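Local coordinates for protein 2,3-bisphosphoglycerate-independent phosphoglycerate mutase (Pyrococcus horikoshii, PDB 2ZKT) that probably interconverts 2-phosphoglycerate and 3-phosphoglycerate in glycolysis as a metal-dependent, cofactor-independent phosphoglycerate mutase, at residues L9-G14 against F298-P303; L46-P51 against R381-G386; F98-A103 against N221-R226. All blocks are in the same frame, centred on the assembly; numbering follows the deposited sequence.

Overall arrangement
Contacts 1 and 2 belong to the mixed sheet of an alkaline-phosphatase-like metalloenzyme domain. Contact 1 joins two neighbouring parallel strands near the middle of the sheet, where they deliver a zinc ligand, while contact 2 lies next to the edge strand 391-392, where strand 45-50 meets helix 380-383; their centres are about 17 Å apart. Contact 3 belongs to a separate four-stranded antiparallel sheet, its centre about 28 Å from that of contact 1 and about 39 Å from that of contact 2. Along the chain, contacts 1 and 2 interlock, and contact 3 is nested inside both loops. The second sheet is thus inserted into a domain built from both the early and the late parts of the chain.

Contact 1: L9-G14 against F298-P303; sequences LIILDG and FLHFKP. With ZN (zinc ion), chain G.
Ile11 pushes its CG1 against the rim of the Phe298 ring, CG1 to CE1 3.3 Å and near the ring plane, where two parallel strands run side by side in the sheet of an alkaline-phosphatase-like domain. CD1 of Phe298 also meets CG of Leu9 at 4.1 Å, and the ring is seated in the notch between these two aliphatic side chains. The other branch of Ile11, CG2, turns to His300 and touches CD2 at 4.0 Å, so that its two branches touch both rings, which themselves meet, CZ of Phe298 at the edge of His300. Phe68 closes on Phe298 edge-to-face, and helix 60-67 covers Leu9 and Ile11. On the other face, CD2 of Leu12 leans on CB of Phe301, and Ile10 lies beside Leu299, under helix 313-331. Four backbone bonds stitch the pair.

Just past the strand end, Asp13 reaches over to the partner segment and binds zinc through OD1 at 2.3 Å, with OD2 more distant at 2.7 Å; Ser60, Asp346 and His347 complete the site. His300 holds its CG anti to the backbone N (chi1 -169°), which carries the imidazole to this carboxylate, their planes 67° apart. Lys302 folds its CD against Asp13 CG, 3.3 Å away, and sends NZ on to Asp305, a ligand of another zinc. From His300, NE2 gives OD2 of Asp13 a weak hydrogen bond of 2.8 Å, bent to 124°.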
loop_
_atom_site.group_PDB
_atom_site.type_symbol
_atom_site.label_atom_id
_atom_site.label_comp_id
_atom_site.label_asym_id
_atom_site.label_seq_id
_atom_site.Cartn_x
_atom_site.Cartn_y
_atom_site.Cartn_z
ATOM N N LEU B 9 -9.486 -14.998 -13.025
ATOM C CA LEU B 9 -9.340 -15.304 -11.621
ATOM C C LEU B 9 -7.878 -15.129 -11.202
ATOM O O LEU B 9 -6.981 -15.848 -11.676
ATOM C CB LEU B 9 -9.810 -16.740 -11.350
ATOM C CG LEU B 9 -9.635 -17.243 -9.909
ATOM C CD1 LEU B 9 -10.250 -16.243 -8.943
ATOM C CD2 LEU B 9 -10.274 -18.623 -9.758
ATOM N N ILE B 10 -7.652 -14.177 -10.296
ATOM C CA ILE B 10 -6.310 -13.870 -9.814
ATOM C C ILE B 10 -6.074 -14.314 -8.367
ATOM O O ILE B 10 -6.806 -13.920 -7.449
ATOM C CB ILE B 10 -6.058 -12.351 -9.975
ATOM C CG1 ILE B 10 -6.123 -12.001 -11.475
ATOM C CG2 ILE B 10 -4.714 -11.943 -9.367
ATOM C CD1 ILE B 10 -5.881 -10.545 -11.770
ATOM N N ILE B 11 -5.058 -15.158 -8.173
ATOM C CA ILE B 11 -4.720 -15.646 -6.843
ATOM C C ILE B 11 -3.381 -15.109 -6.326
ATOM O O ILE B 11 -2.317 -15.295 -6.950
ATOM C CB ILE B 11 -4.655 -17.196 -6.800
ATOM C CG1 ILE B 11 -6.056 -17.789 -7.051
ATOM C CG2 ILE B 11 -4.100 -17.661 -5.454
ATOM C CD1 ILE B 11 -7.103 -17.355 -6.032
ATOM N N LEU B 12 -3.450 -14.433 -5.179
ATOM C CA LEU B 12 -2.265 -13.896 -4.531
ATOM C C LEU B 12 -2.014 -14.846 -3.357
ATOM O O LEU B 12 -2.551 -14.664 -2.266
ATOM C CB LEU B 12 -2.531 -12.470 -4.040
ATOM C CG LEU B 12 -3.071 -11.532 -5.130
ATOM C CD1 LEU B 12 -3.045 -10.118 -4.597
ATOM C CD2 LEU B 12 -2.229 -11.632 -6.399
ATOM N N ASP B 13 -1.213 -15.878 -3.623
ATOM C CA ASP B 13 -0.874 -16.923 -2.658
ATOM C C ASP B 13 -0.621 -16.414 -1.232
ATOM O O ASP B 13 0.166 -15.485 -1.014
ATOM C CB ASP B 13 0.349 -17.696 -3.181
ATOM C CG ASP B 13 0.329 -19.164 -2.797
ATOM O OD1 ASP B 13 0.624 -19.474 -1.620
ATOM O OD2 ASP B 13 -0.001 -20.009 -3.674
ATOM N N GLY B 14 -1.308 -17.030 -0.268
ATOM C CA GLY B 14 -1.153 -16.651 1.133
ATOM C C GLY B 14 -1.535 -15.213 1.467
ATOM O O GLY B 14 -1.085 -14.666 2.474
ATOM N N PHE B 298 -6.607 -18.024 -15.558
ATOM C CA PHE B 298 -6.197 -18.081 -14.158
ATOM C C PHE B 298 -4.754 -17.561 -14.037
ATOM O O PHE B 298 -3.865 -17.996 -14.767
ATOM C CB PHE B 298 -6.287 -19.538 -13.667
ATOM C CG PHE B 298 -5.678 -19.769 -12.310
ATOM C CD1 PHE B 298 -6.253 -19.212 -11.162
ATOM C CD2 PHE B 298 -4.516 -20.530 -12.178
ATOM C CE1 PHE B 298 -5.673 -19.411 -9.897
ATOM C CE2 PHE B 298 -3.924 -20.734 -10.914
ATOM C CZ PHE B 298 -4.504 -20.174 -9.773
ATOM N N LEU B 299 -4.525 -16.626 -13.119
ATOM C CA LEU B 299 -3.194 -16.051 -12.906
ATOM C C LEU B 299 -2.771 -16.270 -11.450
ATOM O O LEU B 299 -3.503 -15.920 -10.514
ATOM C CB LEU B 299 -3.211 -14.547 -13.229
ATOM C CG LEU B 299 -1.961 -13.717 -12.889
ATOM C CD1 LEU B 299 -0.719 -14.316 -13.530
ATOM C CD2 LEU B 299 -2.166 -12.292 -13.374
ATOM N N HIS B 300 -1.587 -16.848 -11.265
ATOM C CA HIS B 300 -1.073 -17.127 -9.927
ATOM C C HIS B 300 0.200 -16.318 -9.620
ATOM O O HIS B 300 1.067 -16.157 -10.480
ATOM C CB HIS B 300 -0.813 -18.636 -9.812
ATOM C CG HIS B 300 -0.523 -19.106 -8.419
ATOM N ND1 HIS B 300 0.733 -19.026 -7.849
ATOM C CD2 HIS B 300 -1.327 -19.668 -7.481
ATOM C CE1 HIS B 300 0.692 -19.521 -6.619
ATOM N NE2 HIS B 300 -0.547 -19.918 -6.373
ATOM N N PHE B 301 0.288 -15.797 -8.395
ATOM C CA PHE B 301 1.439 -15.005 -7.930
ATOM C C PHE B 301 1.828 -15.610 -6.582
ATOM O O PHE B 301 1.105 -15.446 -5.603
ATOM C CB PHE B 301 1.028 -13.535 -7.747
ATOM C CG PHE B 301 2.163 -12.625 -7.346
ATOM C CD1 PHE B 301 3.200 -12.338 -8.244
ATOM C CD2 PHE B 301 2.194 -12.045 -6.071
ATOM C CE1 PHE B 301 4.248 -11.486 -7.878
ATOM C CE2 PHE B 301 3.237 -11.192 -5.690
ATOM C CZ PHE B 301 4.268 -10.907 -6.597
ATOM N N LYS B 302 2.974 -16.288 -6.524
ATOM C CA LYS B 302 3.414 -16.981 -5.300
ATOM C C LYS B 302 4.190 -16.247 -4.185
ATOM O O LYS B 302 3.907 -16.449 -2.991
ATOM C CB LYS B 302 4.226 -18.223 -5.712
ATOM C CG LYS B 302 4.658 -19.127 -4.561
ATOM C CD LYS B 302 3.455 -19.732 -3.838
ATOM C CE LYS B 302 3.858 -20.968 -3.027
ATOM N NZ LYS B 302 5.031 -20.708 -2.140
ATOM N N PRO B 303 5.181 -15.402 -4.546
ATOM C CA PRO B 303 5.983 -14.673 -3.546
ATOM C C PRO B 303 5.293 -14.107 -2.294
ATOM O O PRO B 303 5.901 -14.076 -1.211
ATOM C CB PRO B 303 6.704 -13.599 -4.381
ATOM C CG PRO B 303 5.884 -13.502 -5.646
ATOM C CD PRO B 303 5.483 -14.923 -5.908
HETATM ZN ZN ZN G . -0.562 -21.407 -1.480
#

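Contact 2: L46-P51 against R381-G386; sequences LGQQDP and REAMKG
Leu46 and Gly386 bring their backbones together where strand 45-50 of the metalloenzyme sheet meets helix 380-383 and the type I turn from Ala383 to Gly386. This is the tight side. With no side chain in between, CA of Gly386 comes to 2.9 Å from O of Leu46 in a CH...O contact, and the methyl CB of Ala383 sits 3.3 Å from O of Gly47. Leu46 adds an apolar touch, its CD2 lying against CG of Glu382 at 3.7 Å, while the carboxylate of Glu382 is held by the backbone of Lys376. Leu46 N bonds to OD2 of Asp373, a calcium ligand, and beyond the turn the chain goes on to pair with Leu46 and Gln48 through Leu388, Gly389 and Ile391.

Around Gln48 the contact opens toward solvent. The side chain runs extended beyond CG, which puts its amide next to exposed Met384, OE1 of Gln48 3.5 Å from CG of Met384. No direct hydrogen bond crosses between the two segments. A water mediates instead: it donates to O of Ala383 at 3.0 Å and accepts a weak bond from NE2 of Gln48 at 3.4 Å.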
loop_
_atom_site.group_PDB
_atom_site.type_symbol
_atom_site.label_atom_id
_atom_site.label_comp_id
_atom_site.label_asym_id
_atom_site.label_seq_id
_atom_site.Cartn_x
_atom_site.Cartn_y
_atom_site.Cartn_z
ATOM N N LEU B 46 -17.377 -7.342 -2.417
ATOM C CA LEU B 46 -16.403 -8.068 -1.604
ATOM C C LEU B 46 -17.007 -9.197 -0.757
ATOM O O LEU B 46 -18.210 -9.222 -0.471
ATOM C CB LEU B 46 -15.682 -7.086 -0.670
ATOM C CG LEU B 46 -14.284 -6.547 -1.039
ATOM C CD1 LEU B 46 -14.252 -6.010 -2.448
ATOM C CD2 LEU B 46 -13.902 -5.459 -0.027
ATOM N N GLY B 47 -16.141 -10.123 -0.339
ATOM C CA GLY B 47 -16.565 -11.229 0.505
ATOM C C GLY B 47 -15.362 -11.915 1.153
ATOM O O GLY B 47 -14.213 -11.535 0.923
ATOM N N GLN B 48 -15.640 -12.934 1.972
ATOM C CA GLN B 48 -14.601 -13.708 2.646
ATOM C C GLN B 48 -14.825 -15.143 2.213
ATOM O O GLN B 48 -15.973 -15.611 2.155
ATOM C CB GLN B 48 -14.751 -13.669 4.172
ATOM C CG GLN B 48 -14.889 -12.315 4.796
ATOM C CD GLN B 48 -14.919 -12.400 6.320
ATOM O OE1 GLN B 48 -13.868 -12.496 6.963
ATOM N NE2 GLN B 48 -16.123 -12.376 6.905
ATOM N N GLN B 49 -13.749 -15.857 1.907
ATOM C CA GLN B 49 -13.927 -17.249 1.504
ATOM C C GLN B 49 -13.072 -18.177 2.333
ATOM O O GLN B 49 -11.922 -17.856 2.661
ATOM C CB GLN B 49 -13.600 -17.445 0.012
ATOM C CG GLN B 49 -12.150 -17.193 -0.369
ATOM C CD GLN B 49 -11.289 -18.457 -0.356
ATOM O OE1 GLN B 49 -11.715 -19.527 0.092
ATOM N NE2 GLN B 49 -10.064 -18.325 -0.845
ATOM N N ASP B 50 -13.666 -19.313 2.697
ATOM C CA ASP B 50 -12.960 -20.345 3.441
ATOM C C ASP B 50 -12.584 -21.369 2.373
ATOM O O ASP B 50 -13.455 -21.958 1.734
ATOM C CB ASP B 50 -13.875 -20.994 4.483
ATOM C CG ASP B 50 -14.193 -20.061 5.645
ATOM O OD1 ASP B 50 -13.234 -19.560 6.291
ATOM O OD2 ASP B 50 -15.397 -19.837 5.920
ATOM N N PRO B 51 -11.273 -21.548 2.123
ATOM C CA PRO B 51 -10.861 -22.533 1.105
ATOM C C PRO B 51 -11.543 -23.876 1.402
ATOM O O PRO B 51 -12.135 -24.499 0.526
ATOM C CB PRO B 51 -9.346 -22.622 1.299
ATOM C CG PRO B 51 -8.976 -21.225 1.791
ATOM C CD PRO B 51 -10.107 -20.872 2.745
ATOM N N ARG B 381 -10.782 -6.457 6.777
ATOM C CA ARG B 381 -11.888 -5.862 7.521
ATOM C C ARG B 381 -13.001 -5.364 6.602
ATOM O O ARG B 381 -14.180 -5.401 6.962
ATOM C CB ARG B 381 -11.392 -4.727 8.450
ATOM C CG ARG B 381 -11.219 -5.191 9.924
ATOM C CD ARG B 381 -10.224 -6.357 10.040
ATOM N NE ARG B 381 -8.836 -5.924 9.859
ATOM C CZ ARG B 381 -8.088 -5.369 10.818
ATOM N NH1 ARG B 381 -8.587 -5.183 12.035
ATOM N NH2 ARG B 381 -6.850 -4.980 10.561
ATOM N N GLU B 382 -12.621 -4.919 5.402
ATOM C CA GLU B 382 -13.588 -4.438 4.421
ATOM C C GLU B 382 -14.377 -5.654 3.870
ATOM O O GLU B 382 -15.599 -5.599 3.703
ATOM C CB GLU B 382 -12.835 -3.711 3.293
ATOM C CG GLU B 382 -13.671 -2.730 2.465
ATOM C CD GLU B 382 -13.989 -1.422 3.200
ATOM O OE1 GLU B 382 -13.253 -1.063 4.144
ATOM O OE2 GLU B 382 -14.961 -0.740 2.818
ATOM N N ALA B 383 -13.672 -6.757 3.612
ATOM C CA ALA B 383 -14.317 -7.959 3.092
ATOM C C ALA B 383 -15.335 -8.506 4.093
ATOM O O ALA B 383 -16.311 -9.161 3.749
ATOM C CB ALA B 383 -13.225 -9.000 2.834
ATOM N N MET B 384 -15.054 -8.244 5.387
ATOM C CA MET B 384 -15.993 -8.633 6.433
ATOM C C MET B 384 -17.344 -7.917 6.266
ATOM O O MET B 384 -18.357 -8.290 6.846
ATOM C CB MET B 384 -15.377 -8.248 7.789
ATOM C CG MET B 384 -14.425 -9.310 8.358
ATOM S SD MET B 384 -13.629 -8.752 9.878
ATOM C CE MET B 384 -11.920 -9.096 9.411
ATOM N N LYS B 385 -17.327 -6.830 5.461
ATOM C CA LYS B 385 -18.558 -6.060 5.230
ATOM C C LYS B 385 -19.054 -6.199 3.778
ATOM O O LYS B 385 -19.996 -5.539 3.351
ATOM C CB LYS B 385 -18.282 -4.577 5.523
ATOM C CG LYS B 385 -17.787 -4.321 6.948
ATOM C CD LYS B 385 -17.586 -2.821 7.217
ATOM C CE LYS B 385 -16.618 -2.160 6.223
ATOM N NZ LYS B 385 -16.405 -0.767 6.613
ATOM N N GLY B 386 -18.417 -7.062 2.988
ATOM C CA GLY B 386 -18.828 -7.222 1.598
ATOM C C GLY B 386 -20.172 -7.909 1.383
ATOM O O GLY B 386 -20.591 -8.767 2.163
HETATM O O HOH W 1 -18.386 -11.172 4.644
#

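Contact 3: F98-A103 against N221-R226; sequences FRVNFA and NYLLIR
Arg99 and Arg226 lie side by side at one end of an antiparallel strand pair, pointing the same way, with NH1 of Arg99 3.1 Å from CD of Arg226. Their guanidinium planes are turned 69° from each other, and CD and CG of Arg226 come up at the edge of the Arg99 group. Each side chain leaves with CG between its own backbone N and carbonyl carbon, which brings the two chains alongside. On the same face CB of Ala103 rests on CG of Leu224, and Asn101 packs CB against CB of Leu224; OD1 of Asn101 is buried here without a polar partner in the model.

The other face carries Val100, Phe102, Leu223 and Ile225. CD2 of Leu223 reaches both CG1 of Val100 and, at 3.4 Å, CD1 of Phe102. Phe98 turns toward the partner strand, its CB meeting CG2 of Ile225 at 3.3 Å.

What sets these neighbours in place is the backbone: Arg99 with Arg226, Asn101 with Leu224 and Ala103 with Tyr222 each form a hydrogen-bonded pair. At the far end Asn221 and Tyr222 both face Ala103 in a classic beta bulge, and there N of Tyr222 approaches O of Ala103 from 54° out of the carbonyl plane. Asn221 is tied by its OD1 to Leu105 N.

Further out, helix 186-203 covers Phe98 and Leu223, helix 131-142 backs Phe102, and Arg79 stands near Arg99. Helices packed on one face of a four-stranded antiparallel sheet make an alpha/beta sandwich, here inserted into the metalloenzyme domain.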
loop_
_atom_site.group_PDB
_atom_site.type_symbol
_atom_site.label_atom_id
_atom_site.label_comp_id
_atom_site.label_asym_id
_atom_site.label_seq_id
_atom_site.Cartn_x
_atom_site.Cartn_y
_atom_site.Cartn_z
ATOM N N PHE B 98 5.186 -39.099 -5.756
ATOM C CA PHE B 98 5.612 -38.637 -4.436
ATOM C C PHE B 98 6.527 -37.421 -4.537
ATOM O O PHE B 98 7.187 -37.206 -5.560
ATOM C CB PHE B 98 6.418 -39.726 -3.721
ATOM C CG PHE B 98 5.744 -41.068 -3.664
ATOM C CD1 PHE B 98 5.767 -41.924 -4.773
ATOM C CD2 PHE B 98 5.125 -41.505 -2.483
ATOM C CE1 PHE B 98 5.189 -43.196 -4.707
ATOM C CE2 PHE B 98 4.543 -42.777 -2.407
ATOM C CZ PHE B 98 4.577 -43.627 -3.524
ATOM N N ARG B 99 6.563 -36.627 -3.464
ATOM C CA ARG B 99 7.465 -35.476 -3.400
ATOM C C ARG B 99 8.689 -36.067 -2.665
ATOM O O ARG B 99 8.546 -36.799 -1.671
ATOM C CB ARG B 99 6.836 -34.320 -2.605
ATOM C CG ARG B 99 6.429 -34.667 -1.182
ATOM C CD ARG B 99 5.492 -33.599 -0.607
ATOM N NE ARG B 99 6.143 -32.294 -0.451
ATOM C CZ ARG B 99 7.049 -32.014 0.487
ATOM N NH1 ARG B 99 7.413 -32.949 1.363
ATOM N NH2 ARG B 99 7.592 -30.800 0.549
ATOM N N VAL B 100 9.882 -35.778 -3.176
ATOM C CA VAL B 100 11.105 -36.320 -2.582
ATOM C C VAL B 100 12.131 -35.264 -2.143
ATOM O O VAL B 100 12.420 -34.308 -2.882
ATOM C CB VAL B 100 11.829 -37.273 -3.579
ATOM C CG1 VAL B 100 12.987 -37.968 -2.875
ATOM C CG2 VAL B 100 10.836 -38.292 -4.170
ATOM N N ASN B 101 12.697 -35.464 -0.951
ATOM C CA ASN B 101 13.720 -34.560 -0.426
ATOM C C ASN B 101 15.016 -35.350 -0.273
ATOM O O ASN B 101 15.010 -36.447 0.311
ATOM C CB ASN B 101 13.329 -34.004 0.956
ATOM C CG ASN B 101 12.078 -33.134 0.913
ATOM O OD1 ASN B 101 10.955 -33.636 0.778
ATOM N ND2 ASN B 101 12.269 -31.822 1.028
ATOM N N PHE B 102 16.117 -34.819 -0.816
ATOM C CA PHE B 102 17.415 -35.484 -0.655
ATOM C C PHE B 102 17.806 -35.174 0.794
ATOM O O PHE B 102 17.681 -34.025 1.241
ATOM C CB PHE B 102 18.469 -34.897 -1.608
ATOM C CG PHE B 102 18.293 -35.315 -3.037
ATOM C CD1 PHE B 102 18.460 -36.650 -3.409
ATOM C CD2 PHE B 102 17.942 -34.383 -4.009
ATOM C CE1 PHE B 102 18.280 -37.054 -4.733
ATOM C CE2 PHE B 102 17.756 -34.777 -5.340
ATOM C CZ PHE B 102 17.927 -36.119 -5.700
ATOM N N ALA B 103 18.248 -36.197 1.529
ATOM C CA ALA B 103 18.644 -36.007 2.928
ATOM C C ALA B 103 20.024 -36.605 3.215
ATOM O O ALA B 103 20.716 -37.079 2.306
ATOM C CB ALA B 103 17.598 -36.636 3.858
ATOM N N ASN B 221 22.765 -38.442 0.601
ATOM C CA ASN B 221 22.800 -39.891 0.391
ATOM C C ASN B 221 21.505 -40.608 0.767
ATOM O O ASN B 221 21.402 -41.835 0.620
ATOM C CB ASN B 221 23.973 -40.513 1.174
ATOM C CG ASN B 221 23.724 -40.552 2.678
ATOM O OD1 ASN B 221 23.251 -39.571 3.273
ATOM N ND2 ASN B 221 24.052 -41.687 3.305
ATOM N N TYR B 222 20.518 -39.861 1.261
ATOM C CA TYR B 222 19.257 -40.493 1.617
ATOM C C TYR B 222 18.064 -39.831 0.934
ATOM O O TYR B 222 18.113 -38.656 0.539
ATOM C CB TYR B 222 19.055 -40.506 3.135
ATOM C CG TYR B 222 18.137 -41.634 3.567
ATOM C CD1 TYR B 222 18.480 -42.967 3.318
ATOM C CD2 TYR B 222 16.925 -41.373 4.210
ATOM C CE1 TYR B 222 17.640 -44.013 3.696
ATOM C CE2 TYR B 222 16.075 -42.414 4.593
ATOM C CZ TYR B 222 16.436 -43.732 4.336
ATOM O OH TYR B 222 15.602 -44.767 4.721
ATOM N N LEU B 223 16.985 -40.595 0.806
ATOM C CA LEU B 223 15.781 -40.109 0.141
ATOM C C LEU B 223 14.560 -40.057 1.068
ATOM O O LEU B 223 14.135 -41.092 1.587
ATOM C CB LEU B 223 15.483 -41.025 -1.059
ATOM C CG LEU B 223 16.246 -40.772 -2.367
ATOM C CD1 LEU B 223 15.524 -41.396 -3.549
ATOM C CD2 LEU B 223 16.423 -39.265 -2.554
ATOM N N LEU B 224 14.017 -38.856 1.301
ATOM C CA LEU B 224 12.807 -38.741 2.129
ATOM C C LEU B 224 11.628 -38.631 1.152
ATOM O O LEU B 224 11.504 -37.648 0.420
ATOM C CB LEU B 224 12.863 -37.516 3.055
ATOM C CG LEU B 224 13.881 -37.609 4.207
ATOM C CD1 LEU B 224 13.669 -36.431 5.162
ATOM C CD2 LEU B 224 13.722 -38.934 4.956
ATOM N N ILE B 225 10.784 -39.670 1.144
ATOM C CA ILE B 225 9.632 -39.756 0.241
ATOM C C ILE B 225 8.310 -39.585 0.980
ATOM O O ILE B 225 8.023 -40.295 1.946
ATOM C CB ILE B 225 9.592 -41.132 -0.480
ATOM C CG1 ILE B 225 10.948 -41.426 -1.138
ATOM C CG2 ILE B 225 8.497 -41.134 -1.539
ATOM C CD1 ILE B 225 11.051 -42.822 -1.738
ATOM N N ARG B 226 7.490 -38.654 0.499
ATOM C CA ARG B 226 6.206 -38.395 1.132
ATOM C C ARG B 226 5.172 -37.845 0.148
ATOM O O ARG B 226 5.419 -37.772 -1.063
ATOM C CB ARG B 226 6.420 -37.414 2.292
ATOM C CG ARG B 226 7.152 -36.135 1.895
ATOM C CD ARG B 226 7.724 -35.435 3.127
ATOM N NE ARG B 226 6.785 -35.474 4.253
ATOM C CZ ARG B 226 6.949 -34.822 5.408
ATOM N NH1 ARG B 226 8.027 -34.060 5.603
ATOM N NH2 ARG B 226 6.036 -34.936 6.373
#